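Local coordinates for absent in melanoma 1 protein (Homo sapiens, PDB 3CW3) that may act as a suppressor of malignant melanoma, perhaps through the cytoskeleton, and is represented here by one of its beta/gamma-crystallin Greek key domains, at residues A[3-8]-A[26-31]; A[16-21]-A[90-95]; A[34-39]-A[56-61]; A[66-71]-A[81-86]. All coordinates share one frame; numbering follows the deposited sequence.

Contact 1: residues A[3-8]-A[26-31]; sequences VVIYSE and SSWSLS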
loop_
_atom_site.group_PDB
_atom_site.type_symbol
_atom_site.label_atom_id
_atom_site.label_comp_id
_atom_site.label_asym_id
_atom_site.label_seq_id
_atom_site.Cartn_x
_atom_site.Cartn_y
_atom_site.Cartn_z
ATOM N N VAL A 3 4.379 7.060 -7.565
ATOM C CA VAL A 3 3.446 5.968 -7.317
ATOM C C VAL A 3 2.096 6.617 -7.042
ATOM O O VAL A 3 2.009 7.582 -6.279
ATOM C CB VAL A 3 3.873 5.079 -6.105
ATOM C CG1 VAL A 3 4.013 5.910 -4.843
ATOM C CG2 VAL A 3 2.842 3.978 -5.891
ATOM N N VAL A 4 1.052 6.125 -7.700
ATOM C CA VAL A 4 -0.278 6.679 -7.501
ATOM C C VAL A 4 -1.159 5.619 -6.872
ATOM O O VAL A 4 -1.028 4.426 -7.170
ATOM C CB VAL A 4 -0.917 7.167 -8.835
ATOM C CG1 VAL A 4 0.002 8.180 -9.508
ATOM C CG2 VAL A 4 -1.189 5.994 -9.758
ATOM N N ILE A 5 -2.052 6.062 -5.997
ATOM C CA ILE A 5 -2.947 5.161 -5.299
ATOM C C ILE A 5 -4.404 5.506 -5.562
ATOM O O ILE A 5 -4.859 6.611 -5.253
ATOM C CB ILE A 5 -2.697 5.219 -3.773
ATOM C CG1 ILE A 5 -1.249 4.821 -3.471
ATOM C CG2 ILE A 5 -3.686 4.322 -3.040
ATOM C CD1 ILE A 5 -0.846 4.994 -2.024
ATOM N N TYR A 6 -5.128 4.561 -6.149
ATOM C CA TYR A 6 -6.548 4.756 -6.402
ATOM C C TYR A 6 -7.274 4.159 -5.207
ATOM O O TYR A 6 -7.328 2.940 -5.043
ATOM C CB TYR A 6 -6.977 4.049 -7.684
ATOM C CG TYR A 6 -6.300 4.591 -8.916
ATOM C CD1 TYR A 6 -5.155 3.984 -9.435
ATOM C CD2 TYR A 6 -6.787 5.731 -9.551
ATOM C CE1 TYR A 6 -4.515 4.502 -10.561
ATOM C CE2 TYR A 6 -6.154 6.257 -10.671
ATOM C CZ TYR A 6 -5.022 5.640 -11.170
ATOM O OH TYR A 6 -4.398 6.167 -12.277
ATOM N N SER A 7 -7.809 5.034 -4.364
ATOM C CA SER A 7 -8.524 4.632 -3.158
ATOM C C SER A 7 -9.808 3.884 -3.480
ATOM O O SER A 7 -10.114 2.857 -2.873
ATOM C CB SER A 7 -8.857 5.869 -2.324
ATOM O OG SER A 7 -7.728 6.724 -2.222
ATOM N N GLU A 8 -10.558 4.407 -4.443
ATOM C CA GLU A 8 -11.824 3.808 -4.842
ATOM C C GLU A 8 -11.787 3.341 -6.294
ATOM O O GLU A 8 -12.474 3.895 -7.148
ATOM C CB GLU A 8 -12.951 4.829 -4.639
ATOM C CG GLU A 8 -12.659 6.198 -5.255
ATOM C CD GLU A 8 -13.636 7.272 -4.806
ATOM O OE1 GLU A 8 -13.682 7.567 -3.593
ATOM O OE2 GLU A 8 -14.357 7.824 -5.667
ATOM N N SER A 26 -0.593 7.065 8.028
ATOM C CA SER A 26 -1.618 6.429 8.854
ATOM C C SER A 26 -2.957 7.154 8.971
ATOM O O SER A 26 -3.967 6.529 9.293
ATOM C CB SER A 26 -1.068 6.137 10.258
ATOM O OG SER A 26 -0.861 7.324 10.999
ATOM N N SER A 27 -2.979 8.457 8.708
ATOM C CA SER A 27 -4.227 9.203 8.796
ATOM C C SER A 27 -5.038 9.058 7.511
ATOM O O SER A 27 -6.198 9.462 7.456
ATOM C CB SER A 27 -3.948 10.685 9.054
ATOM O OG SER A 27 -3.460 11.315 7.883
ATOM N N TRP A 28 -4.422 8.488 6.478
ATOM C CA TRP A 28 -5.091 8.301 5.191
ATOM C C TRP A 28 -6.202 7.253 5.280
ATOM O O TRP A 28 -5.946 6.099 5.630
ATOM C CB TRP A 28 -4.094 7.842 4.125
ATOM C CG TRP A 28 -2.974 8.797 3.811
ATOM C CD1 TRP A 28 -2.617 9.921 4.507
ATOM C CD2 TRP A 28 -2.035 8.677 2.733
ATOM N NE1 TRP A 28 -1.512 10.504 3.926
ATOM C CE2 TRP A 28 -1.136 9.762 2.838
ATOM C CE3 TRP A 28 -1.866 7.755 1.691
ATOM C CZ2 TRP A 28 -0.080 9.951 1.937
ATOM C CZ3 TRP A 28 -0.816 7.941 0.797
ATOM C CH2 TRP A 28 0.064 9.035 0.927
ATOM N N SER A 29 -7.425 7.655 4.948
ATOM C CA SER A 29 -8.569 6.747 4.959
ATOM C C SER A 29 -8.756 6.264 3.522
ATOM O O SER A 29 -9.172 7.030 2.651
ATOM C CB SER A 29 -9.824 7.484 5.433
ATOM O OG SER A 29 -10.941 6.617 5.485
ATOM N N LEU A 30 -8.441 4.999 3.274
ATOM C CA LEU A 30 -8.541 4.439 1.931
ATOM C C LEU A 30 -9.781 3.556 1.741
ATOM O O LEU A 30 -10.898 3.983 2.028
ATOM C CB LEU A 30 -7.258 3.657 1.624
ATOM C CG LEU A 30 -5.972 4.479 1.819
ATOM C CD1 LEU A 30 -4.749 3.586 1.659
ATOM C CD2 LEU A 30 -5.936 5.635 0.819
ATOM N N SER A 31 -9.583 2.337 1.243
ATOM C CA SER A 31 -10.682 1.395 1.023
ATOM C C SER A 31 -10.169 -0.027 1.230
ATOM O O SER A 31 -8.963 -0.247 1.309
ATOM C CB SER A 31 -11.232 1.531 -0.403
ATOM O OG SER A 31 -11.758 2.829 -0.636
#
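Ser-31 supplies the hydrogen bond of this contact: its OG donates to Ser-7 O over 2.8 Å. The proton does not arrive along a lone pair, for OG lies above the carbonyl plane of Ser-7, 56° out of it. With chi1 at -62° the hydroxyl stands beside its own backbone N and opposite the carbonyl carbon, which turns OG toward the Ser-7 carbonyl; CB of Ser-31, placed by the backbone, lies 3.0 Å from Ser-7 O.

The apolar contacts are looser. Ile-5, on strand 2-6, extends CD1 to the six-membered end of the Trp-28 indole, 4.1 Å from CZ3; the methyl lies near the ring plane, at the edge, and the two side chains run roughly perpendicular. Ile-92, from the other sheet, touches both of them. Between the polar and apolar ends, Leu-30 sets its CD2 methyl 3.7 Å from Ser-7 OG, and Ile-16 packs on Leu-30 and Trp-28.

The loop before strand 33-40 is thereby joined to the end of strand 2-6 and the residue after it, within the first Greek key. A single side-chain bond to a main-chain carbonyl, beside a few van der Waals contacts, suggests a join that depends on shape and burial more than on a polar network.

Contact 2: residues A[16-21]-A[90-95]; sequences IEVFSD and GSIRHV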
loop_
_atom_site.group_PDB
_atom_site.type_symbol
_atom_site.label_atom_id
_atom_site.label_comp_id
_atom_site.label_asym_id
_atom_site.label_seq_id
_atom_site.Cartn_x
_atom_site.Cartn_y
_atom_site.Cartn_z
ATOM N N ILE A 16 -4.275 9.365 -5.073
ATOM C CA ILE A 16 -3.305 10.106 -4.300
ATOM C C ILE A 16 -2.017 9.922 -5.086
ATOM O O ILE A 16 -1.576 8.790 -5.300
ATOM C CB ILE A 16 -3.151 9.505 -2.892
ATOM C CG1 ILE A 16 -4.494 9.571 -2.159
ATOM C CG2 ILE A 16 -2.078 10.253 -2.124
ATOM C CD1 ILE A 16 -4.546 8.758 -0.878
ATOM N N GLU A 17 -1.440 11.028 -5.547
ATOM C CA GLU A 17 -0.206 10.979 -6.320
ATOM C C GLU A 17 0.979 11.231 -5.401
ATOM O O GLU A 17 1.124 12.324 -4.849
ATOM C CB GLU A 17 -0.252 12.017 -7.447
ATOM C CG GLU A 17 -1.270 11.674 -8.528
ATOM C CD GLU A 17 -1.312 12.694 -9.653
ATOM O OE1 GLU A 17 -0.254 13.269 -9.983
ATOM O OE2 GLU A 17 -2.402 12.907 -10.222
ATOM N N VAL A 18 1.818 10.212 -5.228
ATOM C CA VAL A 18 2.979 10.322 -4.346
ATOM C C VAL A 18 4.288 10.511 -5.110
ATOM O O VAL A 18 4.688 9.654 -5.899
ATOM C CB VAL A 18 3.095 9.073 -3.446
ATOM C CG1 VAL A 18 4.231 9.252 -2.438
ATOM C CG2 VAL A 18 1.766 8.827 -2.728
ATOM N N PHE A 19 4.952 11.637 -4.856
ATOM C CA PHE A 19 6.218 11.977 -5.515
ATOM C C PHE A 19 7.400 11.955 -4.548
ATOM O O PHE A 19 8.536 12.239 -4.945
ATOM C CB PHE A 19 6.141 13.384 -6.112
ATOM C CG PHE A 19 5.205 13.512 -7.275
ATOM C CD1 PHE A 19 5.684 13.424 -8.578
ATOM C CD2 PHE A 19 3.850 13.752 -7.072
ATOM C CE1 PHE A 19 4.825 13.579 -9.663
ATOM C CE2 PHE A 19 2.984 13.905 -8.150
ATOM C CZ PHE A 19 3.471 13.820 -9.448
ATOM N N SER A 20 7.150 11.635 -3.286
ATOM C CA SER A 20 8.235 11.639 -2.314
ATOM C C SER A 20 7.940 10.804 -1.080
ATOM O O SER A 20 6.842 10.267 -0.925
ATOM C CB SER A 20 8.506 13.078 -1.879
ATOM O OG SER A 20 7.317 13.654 -1.361
ATOM N N ASP A 21 8.937 10.707 -0.205
ATOM C CA ASP A 21 8.801 9.969 1.047
ATOM C C ASP A 21 7.673 10.555 1.887
ATOM O O ASP A 21 7.526 11.775 1.977
ATOM C CB ASP A 21 10.079 10.072 1.884
ATOM C CG ASP A 21 11.253 9.363 1.258
ATOM O OD1 ASP A 21 11.156 8.141 1.035
ATOM O OD2 ASP A 21 12.276 10.029 0.996
ATOM N N GLY A 90 1.188 2.694 6.794
ATOM C CA GLY A 90 1.869 3.480 7.812
ATOM C C GLY A 90 2.794 4.550 7.260
ATOM O O GLY A 90 2.838 5.671 7.763
ATOM N N SER A 91 3.547 4.199 6.230
ATOM C CA SER A 91 4.473 5.134 5.612
ATOM C C SER A 91 4.889 4.602 4.254
ATOM O O SER A 91 4.792 3.401 3.990
ATOM C CB SER A 91 5.703 5.350 6.511
ATOM O OG SER A 91 6.253 4.120 6.955
ATOM N N ILE A 92 5.333 5.505 3.389
ATOM C CA ILE A 92 5.750 5.145 2.043
ATOM C C ILE A 92 7.151 5.692 1.804
ATOM O O ILE A 92 7.394 6.896 1.942
ATOM C CB ILE A 92 4.760 5.724 0.995
ATOM C CG1 ILE A 92 3.399 5.038 1.151
ATOM C CG2 ILE A 92 5.314 5.557 -0.407
ATOM C CD1 ILE A 92 2.313 5.552 0.205
ATOM N N ARG A 93 8.070 4.795 1.462
ATOM C CA ARG A 93 9.451 5.175 1.213
ATOM C C ARG A 93 9.747 5.258 -0.278
ATOM O O ARG A 93 9.460 4.335 -1.042
ATOM C CB ARG A 93 10.395 4.164 1.870
ATOM C CG ARG A 93 11.865 4.576 1.862
ATOM C CD ARG A 93 12.188 5.533 3.012
ATOM N NE ARG A 93 13.632 5.704 3.172
ATOM C CZ ARG A 93 14.392 6.482 2.404
ATOM N NH1 ARG A 93 13.853 7.183 1.412
ATOM N NH2 ARG A 93 15.701 6.543 2.619
ATOM N N HIS A 94 10.328 6.382 -0.677
ATOM C CA HIS A 94 10.696 6.640 -2.062
ATOM C C HIS A 94 12.137 6.164 -2.233
ATOM O O HIS A 94 13.075 6.812 -1.765
ATOM C CB HIS A 94 10.566 8.145 -2.336
ATOM C CG HIS A 94 10.938 8.553 -3.726
ATOM N ND1 HIS A 94 10.822 7.710 -4.810
ATOM C CD2 HIS A 94 11.380 9.737 -4.216
ATOM C CE1 HIS A 94 11.175 8.355 -5.906
ATOM N NE2 HIS A 94 11.518 9.586 -5.574
ATOM N N VAL A 95 12.306 5.018 -2.888
ATOM C CA VAL A 95 13.634 4.454 -3.088
ATOM C C VAL A 95 14.460 5.237 -4.100
ATOM O O VAL A 95 14.207 5.188 -5.307
ATOM C CB VAL A 95 13.552 2.980 -3.523
ATOM C CG1 VAL A 95 14.952 2.404 -3.673
ATOM C CG2 VAL A 95 12.762 2.184 -2.492
HETATM O O HOH W 1 13.638 9.359 -1.144
#
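Asp-21 OD1 takes two bonds from the final strand. The nearer donor is the main-chain N of His-94, 2.6 Å from OD1 and almost straight, with 168° at the hydrogen; the other is Arg-93 NH1, 2.9 Å from the same oxygen, a more bent bond that is also a salt bridge. The two donors reach OD1 from opposite faces of the carboxylate, the arginine on its syn side, and the carboxylate and guanidinium planes stand 69° apart. Because Arg-93 turns sharply at chi2 (82°), its guanidinium comes back to the aspartate after a start that leads away. Asp-21 CA also makes a CA-H...O contact with Ile-92 O at 3.5 Å, and toward the interior Val-18 CG1 and Ile-92 CG2 meet loosely at 4.4 Å.

One step out, water 1 donates to Asp-21 OD2 and to His-94 O, so both carboxylate oxygens are engaged. Trp-43 touches both Val-18 and Ile-92.

Farther out, the His-94 ring stacks on Trp-43, and Gly-90 and Ser-91 form a classic beta bulge opposite Tyr-46. Strand 16-18 and strand 91-95 belong to different sheets, so the contact bridges the two layers of the beta sandwich built from paired Greek keys in beta/gamma-crystallins.

Contact 3: residues A[34-39]-A[56-61]; sequences ILIKVV and IPLEEG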
loop_
_atom_site.group_PDB
_atom_site.type_symbol
_atom_site.label_atom_id
_atom_site.label_comp_id
_atom_site.label_asym_id
_atom_site.label_seq_id
_atom_site.Cartn_x
_atom_site.Cartn_y
_atom_site.Cartn_z
ATOM N N ILE A 34 -7.577 -1.372 -2.890
ATOM C CA ILE A 34 -7.009 -0.219 -3.568
ATOM C C ILE A 34 -6.047 -0.683 -4.648
ATOM O O ILE A 34 -5.532 -1.803 -4.606
ATOM C CB ILE A 34 -6.244 0.696 -2.582
ATOM C CG1 ILE A 34 -5.094 -0.082 -1.935
ATOM C CG2 ILE A 34 -7.195 1.228 -1.514
ATOM C CD1 ILE A 34 -4.251 0.743 -0.984
ATOM N N LEU A 35 -5.821 0.179 -5.628
ATOM C CA LEU A 35 -4.900 -0.138 -6.704
ATOM C C LEU A 35 -3.676 0.753 -6.541
ATOM O O LEU A 35 -3.785 1.979 -6.581
ATOM C CB LEU A 35 -5.554 0.119 -8.064
ATOM C CG LEU A 35 -4.688 -0.175 -9.292
ATOM C CD1 LEU A 35 -4.366 -1.666 -9.353
ATOM C CD2 LEU A 35 -5.424 0.269 -10.549
ATOM N N ILE A 36 -2.526 0.128 -6.319
ATOM C CA ILE A 36 -1.270 0.848 -6.168
ATOM C C ILE A 36 -0.586 0.744 -7.522
ATOM O O ILE A 36 -0.301 -0.358 -7.991
ATOM C CB ILE A 36 -0.336 0.192 -5.124
ATOM C CG1 ILE A 36 -1.028 0.087 -3.760
ATOM C CG2 ILE A 36 0.954 0.992 -5.021
ATOM C CD1 ILE A 36 -1.449 1.412 -3.156
ATOM N N LYS A 37 -0.328 1.883 -8.151
ATOM C CA LYS A 37 0.314 1.880 -9.452
ATOM C C LYS A 37 1.654 2.599 -9.431
ATOM O O LYS A 37 1.709 3.833 -9.399
ATOM C CB LYS A 37 -0.607 2.532 -10.492
ATOM C CG LYS A 37 -0.035 2.545 -11.906
ATOM C CD LYS A 37 -1.025 3.141 -12.903
ATOM C CE LYS A 37 -0.431 3.204 -14.305
ATOM N NZ LYS A 37 -0.072 1.850 -14.806
ATOM N N VAL A 38 2.738 1.830 -9.426
ATOM C CA VAL A 38 4.060 2.436 -9.458
ATOM C C VAL A 38 4.285 2.769 -10.927
ATOM O O VAL A 38 4.451 1.875 -11.760
ATOM C CB VAL A 38 5.164 1.466 -8.960
ATOM C CG1 VAL A 38 6.544 2.056 -9.238
ATOM C CG2 VAL A 38 5.010 1.222 -7.463
ATOM N N VAL A 39 4.258 4.061 -11.233
ATOM C CA VAL A 39 4.441 4.548 -12.593
ATOM C C VAL A 39 5.910 4.483 -12.983
ATOM O O VAL A 39 6.253 4.145 -14.117
ATOM C CB VAL A 39 3.943 6.003 -12.712
ATOM C CG1 VAL A 39 4.140 6.506 -14.116
ATOM C CG2 VAL A 39 2.472 6.077 -12.319
ATOM N N ILE A 56 6.240 -3.916 2.115
ATOM C CA ILE A 56 5.941 -4.446 0.796
ATOM C C ILE A 56 6.792 -3.680 -0.201
ATOM O O ILE A 56 6.549 -2.500 -0.458
ATOM C CB ILE A 56 4.465 -4.252 0.401
ATOM C CG1 ILE A 56 3.551 -4.992 1.379
ATOM C CG2 ILE A 56 4.246 -4.765 -1.019
ATOM C CD1 ILE A 56 2.076 -4.815 1.066
ATOM N N PRO A 57 7.820 -4.332 -0.759
ATOM C CA PRO A 57 8.680 -3.661 -1.733
ATOM C C PRO A 57 7.942 -3.619 -3.064
ATOM O O PRO A 57 7.237 -4.567 -3.419
ATOM C CB PRO A 57 9.913 -4.554 -1.768
ATOM C CG PRO A 57 9.316 -5.925 -1.591
ATOM C CD PRO A 57 8.278 -5.709 -0.500
ATOM N N LEU A 58 8.099 -2.523 -3.797
ATOM C CA LEU A 58 7.416 -2.372 -5.072
ATOM C C LEU A 58 8.273 -1.756 -6.164
ATOM O O LEU A 58 9.049 -0.834 -5.916
ATOM C CB LEU A 58 6.168 -1.501 -4.899
ATOM C CG LEU A 58 5.030 -2.045 -4.035
ATOM C CD1 LEU A 58 3.963 -0.970 -3.870
ATOM C CD2 LEU A 58 4.451 -3.287 -4.687
ATOM N N GLU A 59 8.121 -2.284 -7.373
ATOM C CA GLU A 59 8.814 -1.765 -8.539
ATOM C C GLU A 59 7.713 -1.416 -9.539
ATOM O O GLU A 59 6.530 -1.640 -9.268
ATOM C CB GLU A 59 9.779 -2.806 -9.117
ATOM C CG GLU A 59 10.895 -3.181 -8.150
ATOM C CD GLU A 59 11.961 -4.058 -8.777
ATOM O OE1 GLU A 59 11.633 -4.831 -9.702
ATOM O OE2 GLU A 59 13.127 -3.984 -8.332
ATOM N N GLU A 60 8.093 -0.861 -10.683
ATOM C CA GLU A 60 7.125 -0.468 -11.701
ATOM C C GLU A 60 6.043 -1.519 -11.943
ATOM O O GLU A 60 6.334 -2.699 -12.145
ATOM C CB GLU A 60 7.856 -0.158 -13.011
ATOM C CG GLU A 60 6.957 0.315 -14.131
ATOM C CD GLU A 60 7.744 0.689 -15.376
ATOM O OE1 GLU A 60 7.118 1.012 -16.406
ATOM O OE2 GLU A 60 8.990 0.664 -15.316
ATOM N N GLY A 61 4.788 -1.084 -11.917
ATOM C CA GLY A 61 3.693 -2.007 -12.136
ATOM C C GLY A 61 2.482 -1.716 -11.279
ATOM O O GLY A 61 2.472 -0.755 -10.512
HETATM O O HOH W 2 4.995 2.375 -15.841
#
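Val-38 and Gly-61 form an antiparallel hydrogen-bonded pair where the chain of this Greek key domain passes from strand 55-58, in one sheet, to strand 61-66, in the other. Both amides and both carbonyls of the pair are used across the contact. Val-38 N donates to Gly-61 O at 2.8 Å, arriving nearly along the C=O axis though bent at the hydrogen (144°). In return Gly-61 N donates to Val-38 O at 3.0 Å, straighter, in the carbonyl plane and on a lone pair. Each acceptor also has a CA-H...O neighbour: Lys-37 CA beside Gly-61 O, and Glu-60 CA beside Val-38 O.

The next carbonyl, Val-39 O, is served by water 2, which also donates to Glu-60 OE1; the glutamate, extended beyond CG, spans the distance to it. Lys-37 turns its ammonium to another partner, a salt bridge with Glu-62.

Side-chain packing accompanies the bonds. Val-38 has CB 3.4 Å from Glu-59 O, its CG1 branch anti to the backbone N (chi1 170°) lies against the Glu-60 backbone, and Trp-43 touches its side chain. Leu-58 offers two points: CB meets Val-38 CG2, and at about a right angle the tip of the leucine reaches the isoleucine branch, with Leu-58 CD1 3.8 Å from Ile-36 CG2.

Contact 4: residues A[66-71]-A[81-86]; sequences SGLWGI and AESDKP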
loop_
_atom_site.group_PDB
_atom_site.type_symbol
_atom_site.label_atom_id
_atom_site.label_comp_id
_atom_site.label_asym_id
_atom_site.label_seq_id
_atom_site.Cartn_x
_atom_site.Cartn_y
_atom_site.Cartn_z
ATOM N N SER A 66 -5.060 -5.337 -0.741
ATOM C CA SER A 66 -6.198 -5.604 0.124
ATOM C C SER A 66 -5.721 -6.517 1.249
ATOM O O SER A 66 -4.559 -6.938 1.270
ATOM C CB SER A 66 -7.299 -6.320 -0.657
ATOM O OG SER A 66 -6.857 -7.609 -1.061
ATOM N N GLY A 67 -6.623 -6.819 2.177
ATOM C CA GLY A 67 -6.291 -7.704 3.276
ATOM C C GLY A 67 -5.681 -7.025 4.483
ATOM O O GLY A 67 -5.641 -5.794 4.572
ATOM N N LEU A 68 -5.202 -7.841 5.418
ATOM C CA LEU A 68 -4.583 -7.335 6.636
ATOM C C LEU A 68 -3.109 -7.727 6.652
ATOM O O LEU A 68 -2.732 -8.780 6.131
ATOM C CB LEU A 68 -5.288 -7.919 7.866
ATOM C CG LEU A 68 -6.805 -7.711 7.941
ATOM C CD1 LEU A 68 -7.386 -8.580 9.049
ATOM C CD2 LEU A 68 -7.116 -6.237 8.181
ATOM N N TRP A 69 -2.283 -6.878 7.254
ATOM C CA TRP A 69 -0.849 -7.130 7.338
ATOM C C TRP A 69 -0.549 -8.424 8.096
ATOM O O TRP A 69 -1.333 -8.860 8.939
ATOM C CB TRP A 69 -0.138 -5.960 8.026
ATOM C CG TRP A 69 -0.129 -4.672 7.237
ATOM C CD1 TRP A 69 -1.042 -3.655 7.306
ATOM C CD2 TRP A 69 0.849 -4.267 6.267
ATOM N NE1 TRP A 69 -0.691 -2.641 6.441
ATOM C CE2 TRP A 69 0.465 -2.990 5.792
ATOM C CE3 TRP A 69 2.013 -4.858 5.753
ATOM C CZ2 TRP A 69 1.206 -2.293 4.830
ATOM C CZ3 TRP A 69 2.751 -4.166 4.796
ATOM C CH2 TRP A 69 2.344 -2.895 4.345
ATOM N N GLY A 70 0.591 -9.033 7.789
ATOM C CA GLY A 70 0.967 -10.258 8.464
ATOM C C GLY A 70 0.314 -11.502 7.893
ATOM O O GLY A 70 -0.200 -11.500 6.772
ATOM N N ILE A 71 0.318 -12.568 8.686
ATOM C CA ILE A 71 -0.240 -13.841 8.259
ATOM C C ILE A 71 -1.426 -14.314 9.097
ATOM O O ILE A 71 -1.375 -14.302 10.326
ATOM C CB ILE A 71 0.859 -14.934 8.283
ATOM C CG1 ILE A 71 1.955 -14.583 7.271
ATOM C CG2 ILE A 71 0.261 -16.309 7.973
ATOM C CD1 ILE A 71 1.454 -14.458 5.843
ATOM N N ALA A 81 -6.877 -12.559 1.593
ATOM C CA ALA A 81 -8.181 -12.462 2.240
ATOM C C ALA A 81 -8.576 -11.021 2.510
ATOM O O ALA A 81 -7.971 -10.345 3.339
ATOM C CB ALA A 81 -8.181 -13.251 3.548
ATOM N N GLU A 82 -9.605 -10.557 1.813
ATOM C CA GLU A 82 -10.079 -9.194 1.987
ATOM C C GLU A 82 -10.684 -8.976 3.372
ATOM O O GLU A 82 -11.015 -9.928 4.083
ATOM C CB GLU A 82 -11.096 -8.859 0.889
ATOM C CG GLU A 82 -10.437 -8.643 -0.469
ATOM C CD GLU A 82 -11.424 -8.567 -1.621
ATOM O OE1 GLU A 82 -12.557 -8.081 -1.414
ATOM O OE2 GLU A 82 -11.055 -8.979 -2.743
ATOM N N SER A 83 -10.807 -7.710 3.750
ATOM C CA SER A 83 -11.361 -7.327 5.038
ATOM C C SER A 83 -12.272 -6.121 4.843
ATOM O O SER A 83 -12.151 -5.407 3.852
ATOM C CB SER A 83 -10.230 -6.959 5.997
ATOM O OG SER A 83 -10.724 -6.274 7.131
ATOM N N ASP A 84 -13.178 -5.898 5.789
ATOM C CA ASP A 84 -14.086 -4.760 5.715
ATOM C C ASP A 84 -13.359 -3.477 6.100
ATOM O O ASP A 84 -13.790 -2.379 5.756
ATOM C CB ASP A 84 -15.276 -4.975 6.648
ATOM C CG ASP A 84 -16.158 -6.116 6.200
ATOM O OD1 ASP A 84 -16.753 -6.006 5.108
ATOM O OD2 ASP A 84 -16.249 -7.125 6.929
ATOM N N LYS A 85 -12.248 -3.613 6.815
ATOM C CA LYS A 85 -11.499 -2.434 7.230
ATOM C C LYS A 85 -10.621 -1.900 6.101
ATOM O O LYS A 85 -9.915 -2.658 5.438
ATOM C CB LYS A 85 -10.672 -2.753 8.484
ATOM C CG LYS A 85 -11.300 -2.167 9.757
ATOM C CD LYS A 85 -10.861 -2.853 11.047
ATOM C CE LYS A 85 -11.573 -4.187 11.245
ATOM N NZ LYS A 85 -11.059 -5.253 10.325
ATOM N N PRO A 86 -10.680 -0.582 5.848
ATOM C CA PRO A 86 -9.875 0.022 4.783
ATOM C C PRO A 86 -8.402 -0.335 4.933
ATOM O O PRO A 86 -7.903 -0.488 6.048
ATOM C CB PRO A 86 -10.112 1.519 4.975
ATOM C CG PRO A 86 -11.508 1.567 5.519
ATOM C CD PRO A 86 -11.495 0.439 6.529
HETATM O O HOH W 3 -8.493 -8.781 -2.992
HETATM O O HOH W 4 -8.929 -5.721 2.393
HETATM O O HOH W 5 -8.120 -4.548 4.750
HETATM O O HOH W 6 -5.391 -10.540 4.352
#
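Chi1 of Leu-68 (-55°) places CG beside its backbone N, and that of Ser-83 (165°) swings OG away from its own N; together they lay the leucine CD2 methyl alongside the serine side chain, CD2 being 3.8 Å from OG. The same serine forms an ST turn: OG accepts from Lys-85 N at 3.1 Å, with 160° at the hydrogen, while Lys-85 NZ adds a weak bond. Both segments lie in the long connection between strands 61-66 and 91-95 of the second Greek key.

No direct hydrogen bond crosses the contact, and water does that work. Water 4 accepts from Gly-67 N and from Ser-83 N, bridging the two main chains. Water 6 accepts from Leu-68 N at 2.9 Å and lies 2.8 Å from Ala-81 O, between the two segments. At one border, water 3 joins Ser-66 OG to Glu-82 OE2, donating to the carboxylate oxygen at 2.6 Å; close by, the Glu-82 CG methylene rests on Ser-66. A glycerol, probably from the crystallisation liquor, is hydrogen-bonded to the carbonyls of Ser-66 and Gly-67.

The closest approach of the two main chains is made at a glycine with positive phi: Gly-67 brings its CA to 3.1 Å from Ala-81 O in a CA-H...O contact.

Overall arrangement
The four contacts sample both sheets of one crystallin-type domain. Contacts 1 and 2 alternate along the chain and lie on the neighbouring strands 2-6 and 16-18 of one sheet, their centres about 11 Å apart; strand 33-40, on the other flank of 2-6, brings contact 3 into the same sheet, the centres of contacts 1 and 3 being about 13 Å apart. Contacts 3 and 4 follow one another inside the long loop that contact 2 closes, where segment 90-95 returns to segment 16-21. Contact 4 is peripheral: its centre lies about 21 Å from that of contact 2, across the chain's centre. It touches contact 3 through Trp-69 on Ile-56, and contact 1 through Pro-86 on Leu-30 and Ser-31. The two Greek keys are thus packed together as a single unit.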